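Local structure of alpha-L-rhamnosidase (Aspergillus terreus, 6GSZ) at residues V25-D30 with V63-P68; E158-D163 with G277-G282; A594-Y599 with M651-Q656. The protein probably hydrolyses terminal non-reducing alpha-L-rhamnose residues in alpha-L-rhamnosides and binds calcium ions. All coordinates share one frame; numbering follows the deposited sequence. Where two conformers were deposited one is given.

Contact 1. Residues V25-D30 with V63-P68; sequences VSWRFD and VLVPWP. With CA (calcium ion), chain T; CA (calcium ion), chain I.
Val25, at the start of strand 25-30, pairs with Val65 of the irregular segment 63-68 through an isolated antiparallel hydrogen-bonded bridge. Val25 N reaches Val65 O at 2.9 Å, and Val65 N returns to Val25 O at 2.8 Å. Leu64 and Val65 both face Val25, forming a G1 beta bulge in which Leu64 takes up left-handed backbone angles. Only the Val65 amide bonds the Val25 carbonyl; that of Leu64 goes instead to the next side chain along the strand. Leu64 N donates to Ser26 OG at 2.8 Å in a moderately bent bond (154°), and the hydroxyl lies there because it stands beside its own backbone N (chi1 -55°).

Val65 CG2 lies 3.7 Å from Trp27 CZ3, the two side chains crossing at about a right angle, and the same methyl also meets Val25 CB at 4.1 Å. Val25 CG2 comes to the edge of the Trp67 ring, close to its plane, 4.2 Å from Trp67 CE3. The segments also hold calcium at separate places. Val63 O binds one ion at 2.3 Å, completed by four waters and by Asp61; one of the waters donates to Leu64 O. Asp30 OD1 binds another, also at 2.3 Å, at the far end of the strand.

Both segments belong to the N-terminal immunoglobulin-like domain. Strand 3-9 pairs with 25-30 and packs Val7 and Phe9 on Val25, while Tyr41 of strand 38-46 meets Trp27 edge-to-face and Gln38 takes its NE1. Trp67 leans on Val80 of strand 78-86.

Contact 2. Residues E158-D163 with G277-G282; sequences EARIND and GWSQVG. With CA (calcium ion), chain B.
Ser279 is wedged against the end of strand 156-161, and the tight packing of this contact gathers round it. Its CB and OG press on the aliphatic base of Arg160, with OG 3.7 Å from Arg160 CB, and OG also lies 3.1 Å from Asp163 CA. The hydroxyl stands between its backbone N and carbonyl carbon (chi1 71°), which directs it at both residues. Asp163 N gives a weak bond to Ser279 O (3.2 Å, 134°). Arg160, bent at chi3, grips Asp163 side-on: in a salt bridge NE meets the anti side of OD1 at 3.0 Å, somewhat out of the carboxylate plane, and NH2 donates to Asp163 O from above the carbonyl plane. The Gln280 amide lies over Asp163 CB, CD at 3.5 Å, its plane 23° from the carboxylate.

Segment 277-282 starts as a type I beta turn, Gly277 to Gln280, docked on the hairpin in which Asn162 and Asp163, both left-handed, link antiparallel strands 156-161 and 164-165 of the galactose-binding-like domain.

From Val281 the join is looser: a water spans Asn162 OD1 and Val281 N. Asn162 is tied to Asn198 and Ala199 of strand 196-205 and to Leu192. Towards the other end of the strand Glu158 OE1 binds calcium at 2.3 Å, a site shared with Ser392.

Contact 3. Residues A594-Y599 with M651-Q656; sequences ATTNKY and MANETQ. With NAG (2-acetamido-2-deoxy-beta-D-glucopyranose), chain E.
Asn653 and Thr655 meet the segment 594-599 in turn. Their own segment begins with Met651, whose N is held by the anti lone pair of Glu654 OE2 at 2.8 Å, which closes the loop back on itself; the other oxygen of Glu654 has Arg680 as its salt-bridge partner. Ala652 follows, its CB near the sugar.

Asn653 is joined through ND2 to C1 of an N-acetylglucosamine by a 1.4 Å covalent bond, while its OD1 accepts from Asn597 N at 2.8 Å. That hydrogen bond is nearly straight (169°), although the donor sits above the carbonyl plane. One side-chain amide therefore carries the glycan and fastens the opposite segment. The sugar's acetamido group lies along that segment, with C8 3.4 Å from Thr595 O and O7 3.5 Å from Asn597 CA. An inverse gamma turn at Glu654 follows, with a weak bond from Thr655 N back to Asn653 O.

Thr655 then completes the Asn-Glu-Thr sequon. Its OG1 lies between the backbone N and the carbonyl carbon (chi1 61°) and donates to Thr596 OG1 at 2.7 Å, while it also accepts from Gly658 N as N-cap of helix 656-664. Its methyl CG2 turns to Thr595, 3.7 Å from Thr595 OG1, a hydroxyl that has Asp583 as its polar partner. Gln656 begins the helix.

Asn597 in its turn caps helix 598-619, its OD1 accepting from Tyr599 N and Leu600 N. Each segment thus leads into a helix whose N-cap takes part in the contact, and the polar bonds between them probably fix how the two helix starts sit relative to each other. The sequon supplies both the glycan attachment and the two hydrogen bonds across the contact.

Overall arrangement
The three contacts follow one another along the chain without touching, each in a different domain. Contacts 1 and 3 are buried, whereas contact 2 is only partly so. Contact 1 joins a strand to a loop inside a beta domain, combining backbone pairing with apolar packing; contact 2 joins a strand end and hairpin turn to a loop with weaker polar contacts and a local salt bridge; contact 3 joins two helix starts in the six-hairpin glycosidase domain through one hydroxyl-hydroxyl bond and one from a backbone amide to a side chain. Calcium accompanies contacts 1 and 2, a glycan contact 3. Contacts 2 and 3 lie on opposite sides of the chain's centre, their centres 62 Å apart.

Contact 1. Residues V25-D30 with V63-P68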
# COMPACT_ATOMS: atom_id res chain seq x y z
N VAL A 25 -16.18 11.36 11.33
CA VAL A 25 -16.71 10.11 11.80
C VAL A 25 -17.41 9.40 10.63
O VAL A 25 -18.14 10.03 9.87
CB VAL A 25 -17.68 10.31 12.99
CG1 VAL A 25 -18.07 8.99 13.60
CG2 VAL A 25 -17.08 11.27 14.02
N SER A 26 -17.26 8.10 10.57
CA SER A 26 -17.93 7.24 9.59
C SER A 26 -18.45 5.97 10.26
O SER A 26 -17.84 5.50 11.21
CB SER A 26 -16.99 6.82 8.47
OG SER A 26 -16.39 7.92 7.83
N TRP A 27 -19.55 5.43 9.76
CA TRP A 27 -20.01 4.15 10.24
C TRP A 27 -20.40 3.28 9.07
O TRP A 27 -21.12 3.74 8.17
CB TRP A 27 -21.14 4.30 11.26
CG TRP A 27 -22.22 5.27 10.86
CD1 TRP A 27 -23.46 5.01 10.33
CD2 TRP A 27 -22.20 6.67 11.14
NE1 TRP A 27 -24.14 6.18 10.20
CE2 TRP A 27 -23.43 7.21 10.69
CE3 TRP A 27 -21.24 7.53 11.72
CZ2 TRP A 27 -23.71 8.56 10.80
CZ3 TRP A 27 -21.52 8.87 11.83
CH2 TRP A 27 -22.75 9.38 11.37
N ARG A 28 -20.04 2.02 9.13
CA ARG A 28 -20.45 1.04 8.15
C ARG A 28 -21.63 0.23 8.70
O ARG A 28 -21.73 -0.01 9.89
CB ARG A 28 -19.19 0.22 7.89
CG ARG A 28 -19.25 -0.68 6.67
CD ARG A 28 -17.85 -1.22 6.49
NE ARG A 28 -17.06 -0.39 5.58
CZ ARG A 28 -15.75 -0.42 5.46
NH1 ARG A 28 -15.21 -0.03 4.32
NH2 ARG A 28 -14.99 -0.81 6.47
N PHE A 29 -22.52 -0.20 7.80
CA PHE A 29 -23.70 -0.94 8.15
C PHE A 29 -23.54 -2.42 7.83
O PHE A 29 -22.79 -2.81 6.90
CB PHE A 29 -24.88 -0.41 7.34
CG PHE A 29 -25.23 1.03 7.59
CD1 PHE A 29 -25.93 1.42 8.73
CD2 PHE A 29 -24.83 2.01 6.70
CE1 PHE A 29 -26.29 2.74 8.92
CE2 PHE A 29 -25.14 3.34 6.93
CZ PHE A 29 -25.89 3.70 8.03
N ASP A 30 -24.28 -3.24 8.58
CA ASP A 30 -24.44 -4.68 8.30
C ASP A 30 -25.94 -4.97 8.33
O ASP A 30 -26.66 -4.46 9.13
CB ASP A 30 -23.63 -5.51 9.29
CG ASP A 30 -23.54 -7.00 9.04
OD1 ASP A 30 -24.01 -7.51 7.98
OD2 ASP A 30 -22.97 -7.66 9.91
N VAL A 63 -20.70 8.87 6.10
CA VAL A 63 -19.27 8.78 5.80
C VAL A 63 -18.63 10.16 5.95
O VAL A 63 -19.00 11.12 5.27
CB VAL A 63 -19.05 8.25 4.36
CG1 VAL A 63 -17.56 8.25 4.01
CG2 VAL A 63 -19.64 6.87 4.19
N LEU A 64 -17.62 10.20 6.82
CA LEU A 64 -16.80 11.41 7.02
C LEU A 64 -17.68 12.63 7.40
O LEU A 64 -17.47 13.76 6.88
CB LEU A 64 -15.92 11.66 5.80
CG LEU A 64 -14.89 10.54 5.53
CD1 LEU A 64 -14.31 10.68 4.12
CD2 LEU A 64 -13.75 10.50 6.55
N VAL A 65 -18.57 12.41 8.37
CA VAL A 65 -19.41 13.48 8.90
C VAL A 65 -18.61 14.26 9.93
O VAL A 65 -17.57 13.79 10.41
CB VAL A 65 -20.72 12.95 9.50
CG1 VAL A 65 -21.43 11.98 8.54
CG2 VAL A 65 -20.52 12.32 10.86
N PRO A 66 -19.01 15.50 10.29
CA PRO A 66 -18.23 16.28 11.23
C PRO A 66 -18.15 15.75 12.66
O PRO A 66 -19.04 15.07 13.14
CB PRO A 66 -18.92 17.65 11.23
CG PRO A 66 -19.72 17.67 9.94
CD PRO A 66 -20.16 16.23 9.76
N TRP A 67 -16.98 15.99 13.28
CA TRP A 67 -16.90 15.81 14.73
C TRP A 67 -17.93 16.71 15.39
O TRP A 67 -17.94 17.90 15.10
CB TRP A 67 -15.48 16.17 15.17
CG TRP A 67 -15.28 16.09 16.65
CD1 TRP A 67 -15.11 17.14 17.52
CD2 TRP A 67 -15.25 14.89 17.44
NE1 TRP A 67 -14.98 16.67 18.81
CE2 TRP A 67 -15.05 15.30 18.78
CE3 TRP A 67 -15.38 13.53 17.14
CZ2 TRP A 67 -15.01 14.38 19.82
CZ3 TRP A 67 -15.33 12.63 18.17
CH2 TRP A 67 -15.15 13.05 19.50
N PRO A 68 -18.82 16.19 16.23
CA PRO A 68 -19.93 17.01 16.75
C PRO A 68 -19.69 17.75 18.06
O PRO A 68 -20.48 18.54 18.49
CB PRO A 68 -21.02 15.95 16.98
CG PRO A 68 -20.23 14.72 17.40
CD PRO A 68 -19.00 14.75 16.51
CA CA T . -23.71 -8.96 6.17
CA CA I . -19.88 12.24 3.48
O HOH W 1 -18.70 14.18 4.38
O HOH W 2 -17.74 11.94 2.34
O HOH W 3 -20.42 10.63 1.78
O HOH W 4 -20.70 13.68 1.73
O HOH W 5 -22.44 -7.58 5.64

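Contact 2. Residues E158-D163 with G277-G282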
# COMPACT_ATOMS: atom_id res chain seq x y z
N GLU A 158 12.38 -0.76 18.33
CA GLU A 158 11.59 -1.75 19.03
C GLU A 158 11.72 -1.46 20.52
O GLU A 158 12.84 -1.51 21.05
CB GLU A 158 12.08 -3.17 18.76
CG GLU A 158 11.30 -4.24 19.46
CD GLU A 158 11.62 -5.65 18.95
OE1 GLU A 158 12.58 -5.81 18.15
OE2 GLU A 158 10.90 -6.57 19.32
N ALA A 159 10.62 -1.15 21.20
CA ALA A 159 10.60 -0.78 22.60
C ALA A 159 10.04 -1.90 23.48
O ALA A 159 9.18 -2.68 23.07
CB ALA A 159 9.79 0.47 22.83
N ARG A 160 10.61 -1.99 24.69
CA ARG A 160 10.16 -2.95 25.71
C ARG A 160 10.01 -2.18 27.03
O ARG A 160 10.88 -1.36 27.39
CB ARG A 160 11.18 -4.08 25.90
CG ARG A 160 11.56 -4.82 24.63
CD ARG A 160 12.46 -6.03 24.80
NE ARG A 160 11.66 -7.13 25.35
CZ ARG A 160 10.84 -7.91 24.64
NH1 ARG A 160 10.73 -7.75 23.33
NH2 ARG A 160 10.14 -8.87 25.24
N ILE A 161 8.97 -2.49 27.80
CA ILE A 161 8.81 -1.94 29.12
C ILE A 161 8.71 -3.12 30.08
O ILE A 161 7.85 -4.00 29.92
CB ILE A 161 7.58 -1.04 29.23
CG1 ILE A 161 7.82 0.25 28.46
CG2 ILE A 161 7.27 -0.74 30.70
CD1 ILE A 161 6.54 1.11 28.32
N ASN A 162 9.65 -3.20 31.04
CA ASN A 162 9.72 -4.35 31.95
C ASN A 162 9.72 -5.68 31.18
O ASN A 162 8.98 -6.62 31.53
CB ASN A 162 8.60 -4.27 32.99
CG ASN A 162 8.60 -2.96 33.76
OD1 ASN A 162 9.66 -2.52 34.22
ND2 ASN A 162 7.45 -2.35 33.99
N ASP A 163 10.55 -5.75 30.12
CA ASP A 163 10.71 -6.92 29.22
C ASP A 163 9.41 -7.36 28.54
O ASP A 163 9.30 -8.53 28.15
CB ASP A 163 11.36 -8.12 29.91
CG ASP A 163 11.94 -9.13 28.90
OD1 ASP A 163 12.38 -8.71 27.75
OD2 ASP A 163 11.95 -10.31 29.25
N GLY A 277 17.75 -9.18 30.85
CA GLY A 277 17.32 -8.25 31.87
C GLY A 277 17.55 -6.78 31.53
O GLY A 277 17.24 -5.93 32.36
N TRP A 278 18.08 -6.45 30.35
CA TRP A 278 18.41 -5.06 30.06
C TRP A 278 17.18 -4.15 30.05
O TRP A 278 17.35 -2.93 30.17
CB TRP A 278 19.24 -4.96 28.78
CG TRP A 278 18.46 -5.16 27.52
CD1 TRP A 278 18.18 -6.35 26.92
CD2 TRP A 278 17.90 -4.15 26.69
NE1 TRP A 278 17.47 -6.15 25.77
CE2 TRP A 278 17.31 -4.81 25.59
CE3 TRP A 278 17.89 -2.76 26.73
CZ2 TRP A 278 16.69 -4.12 24.56
CZ3 TRP A 278 17.32 -2.08 25.67
CH2 TRP A 278 16.69 -2.75 24.63
N SER A 279 15.98 -4.68 29.78
CA SER A 279 14.78 -3.88 29.80
C SER A 279 13.99 -4.04 31.11
O SER A 279 12.80 -3.78 31.14
CB SER A 279 13.91 -4.14 28.59
OG SER A 279 13.30 -5.42 28.63
N GLN A 280 14.67 -4.47 32.19
CA GLN A 280 14.07 -4.63 33.49
C GLN A 280 14.93 -3.94 34.56
O GLN A 280 16.11 -3.65 34.37
CB GLN A 280 13.94 -6.11 33.85
CG GLN A 280 12.92 -6.80 32.97
CD GLN A 280 13.14 -8.28 32.91
OE1 GLN A 280 13.97 -8.79 32.14
NE2 GLN A 280 12.37 -8.98 33.71
N VAL A 281 14.29 -3.64 35.67
CA VAL A 281 15.03 -3.01 36.79
C VAL A 281 16.01 -4.00 37.42
O VAL A 281 15.97 -5.20 37.19
CB VAL A 281 14.09 -2.42 37.84
CG1 VAL A 281 13.20 -1.41 37.20
CG2 VAL A 281 13.29 -3.48 38.57
N GLY A 282 16.95 -3.44 38.19
CA GLY A 282 17.93 -4.26 38.89
C GLY A 282 18.99 -4.81 37.96
O GLY A 282 19.73 -5.74 38.32
CA CA B . 12.92 -7.73 16.89
O HOH W 6 11.40 -4.27 35.49
O HOH W 7 13.88 -8.23 18.59
O HOH W 8 12.58 -9.92 16.62

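Contact 3. Residues A594-Y599 with M651-Q656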
# COMPACT_ATOMS: atom_id res chain seq x y z
N ALA A 594 10.45 1.11 -26.63
CA ALA A 594 9.12 0.57 -26.90
C ALA A 594 8.78 0.71 -28.38
O ALA A 594 9.38 1.49 -29.14
CB ALA A 594 8.08 1.27 -26.07
N THR A 595 7.71 0.00 -28.74
CA THR A 595 7.17 0.05 -30.11
C THR A 595 6.24 1.26 -30.33
O THR A 595 5.80 1.50 -31.46
CB THR A 595 6.44 -1.25 -30.48
OG1 THR A 595 5.32 -1.41 -29.61
CG2 THR A 595 7.33 -2.47 -30.43
N THR A 596 5.91 1.97 -29.27
CA THR A 596 5.08 3.17 -29.34
C THR A 596 5.93 4.40 -29.00
O THR A 596 6.66 4.38 -28.01
CB THR A 596 3.90 3.10 -28.36
OG1 THR A 596 3.24 1.84 -28.52
CG2 THR A 596 2.90 4.21 -28.59
N ASN A 597 5.85 5.44 -29.81
CA ASN A 597 6.60 6.68 -29.63
C ASN A 597 6.37 7.24 -28.21
O ASN A 597 5.23 7.35 -27.73
CB ASN A 597 6.25 7.69 -30.71
CG ASN A 597 7.01 8.99 -30.58
OD1 ASN A 597 6.67 9.84 -29.76
ND2 ASN A 597 8.06 9.10 -31.37
N LYS A 598 7.47 7.62 -27.55
CA LYS A 598 7.42 8.08 -26.16
C LYS A 598 6.61 9.36 -26.00
O LYS A 598 6.03 9.57 -24.93
CB LYS A 598 8.85 8.29 -25.60
CG LYS A 598 9.64 7.03 -25.44
CD LYS A 598 11.06 7.30 -24.98
CE LYS A 598 11.74 6.02 -24.58
NZ LYS A 598 12.85 6.26 -23.65
N TYR A 599 6.60 10.21 -27.03
CA TYR A 599 5.89 11.50 -26.98
C TYR A 599 4.40 11.32 -27.33
O TYR A 599 3.58 12.08 -26.79
CB TYR A 599 6.62 12.56 -27.83
CG TYR A 599 8.04 12.71 -27.36
CD1 TYR A 599 8.33 13.24 -26.11
CD2 TYR A 599 9.08 12.22 -28.11
CE1 TYR A 599 9.63 13.29 -25.62
CE2 TYR A 599 10.38 12.28 -27.64
CZ TYR A 599 10.65 12.79 -26.39
OH TYR A 599 11.93 12.79 -25.93
N MET A 651 -3.27 5.91 -36.27
CA MET A 651 -2.27 6.36 -35.31
C MET A 651 -0.87 6.29 -35.93
O MET A 651 -0.58 5.39 -36.74
CB MET A 651 -2.30 5.47 -34.07
CG MET A 651 -3.60 5.59 -33.28
SD MET A 651 -4.11 7.27 -32.85
CE MET A 651 -2.66 7.81 -31.96
N ALA A 652 0.02 7.19 -35.48
CA ALA A 652 1.42 7.17 -35.93
C ALA A 652 2.05 5.79 -35.67
O ALA A 652 2.81 5.29 -36.51
CB ALA A 652 2.19 8.27 -35.24
N ASN A 653 1.70 5.18 -34.54
CA ASN A 653 2.08 3.79 -34.23
C ASN A 653 0.81 2.98 -33.95
O ASN A 653 0.12 3.19 -32.95
CB ASN A 653 3.03 3.70 -33.03
CG ASN A 653 4.17 4.69 -33.12
OD1 ASN A 653 4.35 5.47 -32.20
ND2 ASN A 653 4.91 4.67 -34.22
N GLU A 654 0.51 2.02 -34.84
CA GLU A 654 -0.65 1.15 -34.70
C GLU A 654 -0.27 -0.09 -33.87
O GLU A 654 -0.07 -1.18 -34.36
CB GLU A 654 -1.18 0.77 -36.08
CG GLU A 654 -1.90 1.90 -36.81
CD GLU A 654 -3.40 2.00 -36.53
OE1 GLU A 654 -4.05 0.96 -36.60
OE2 GLU A 654 -3.88 3.13 -36.17
N THR A 655 -0.15 0.16 -32.57
CA THR A 655 0.25 -0.79 -31.55
C THR A 655 -0.85 -0.85 -30.49
O THR A 655 -1.76 -0.02 -30.47
CB THR A 655 1.55 -0.34 -30.89
OG1 THR A 655 1.35 0.94 -30.27
CG2 THR A 655 2.69 -0.27 -31.88
N GLN A 656 -0.79 -1.86 -29.63
CA GLN A 656 -1.78 -1.98 -28.59
C GLN A 656 -1.83 -0.69 -27.77
O GLN A 656 -2.92 -0.19 -27.50
CB GLN A 656 -1.54 -3.23 -27.76
CG GLN A 656 -1.82 -4.51 -28.52
CD GLN A 656 -1.71 -5.74 -27.66
OE1 GLN A 656 -1.91 -5.69 -26.44
NE2 GLN A 656 -1.35 -6.85 -28.31
C1 NAG E . 6.00 5.60 -34.42
C2 NAG E . 7.19 4.97 -35.09
C3 NAG E . 8.27 6.02 -35.39
C4 NAG E . 7.73 7.28 -36.07
C5 NAG E . 6.56 7.82 -35.24
C6 NAG E . 5.93 9.11 -35.77
C7 NAG E . 8.19 4.21 -32.93
C8 NAG E . 8.72 3.04 -32.19
N2 NAG E . 7.70 3.95 -34.19
O3 NAG E . 9.24 5.38 -36.17
O4 NAG E . 8.73 8.29 -35.94
O5 NAG E . 5.58 6.79 -35.11
O6 NAG E . 5.48 8.89 -37.11
O7 NAG E . 8.24 5.31 -32.35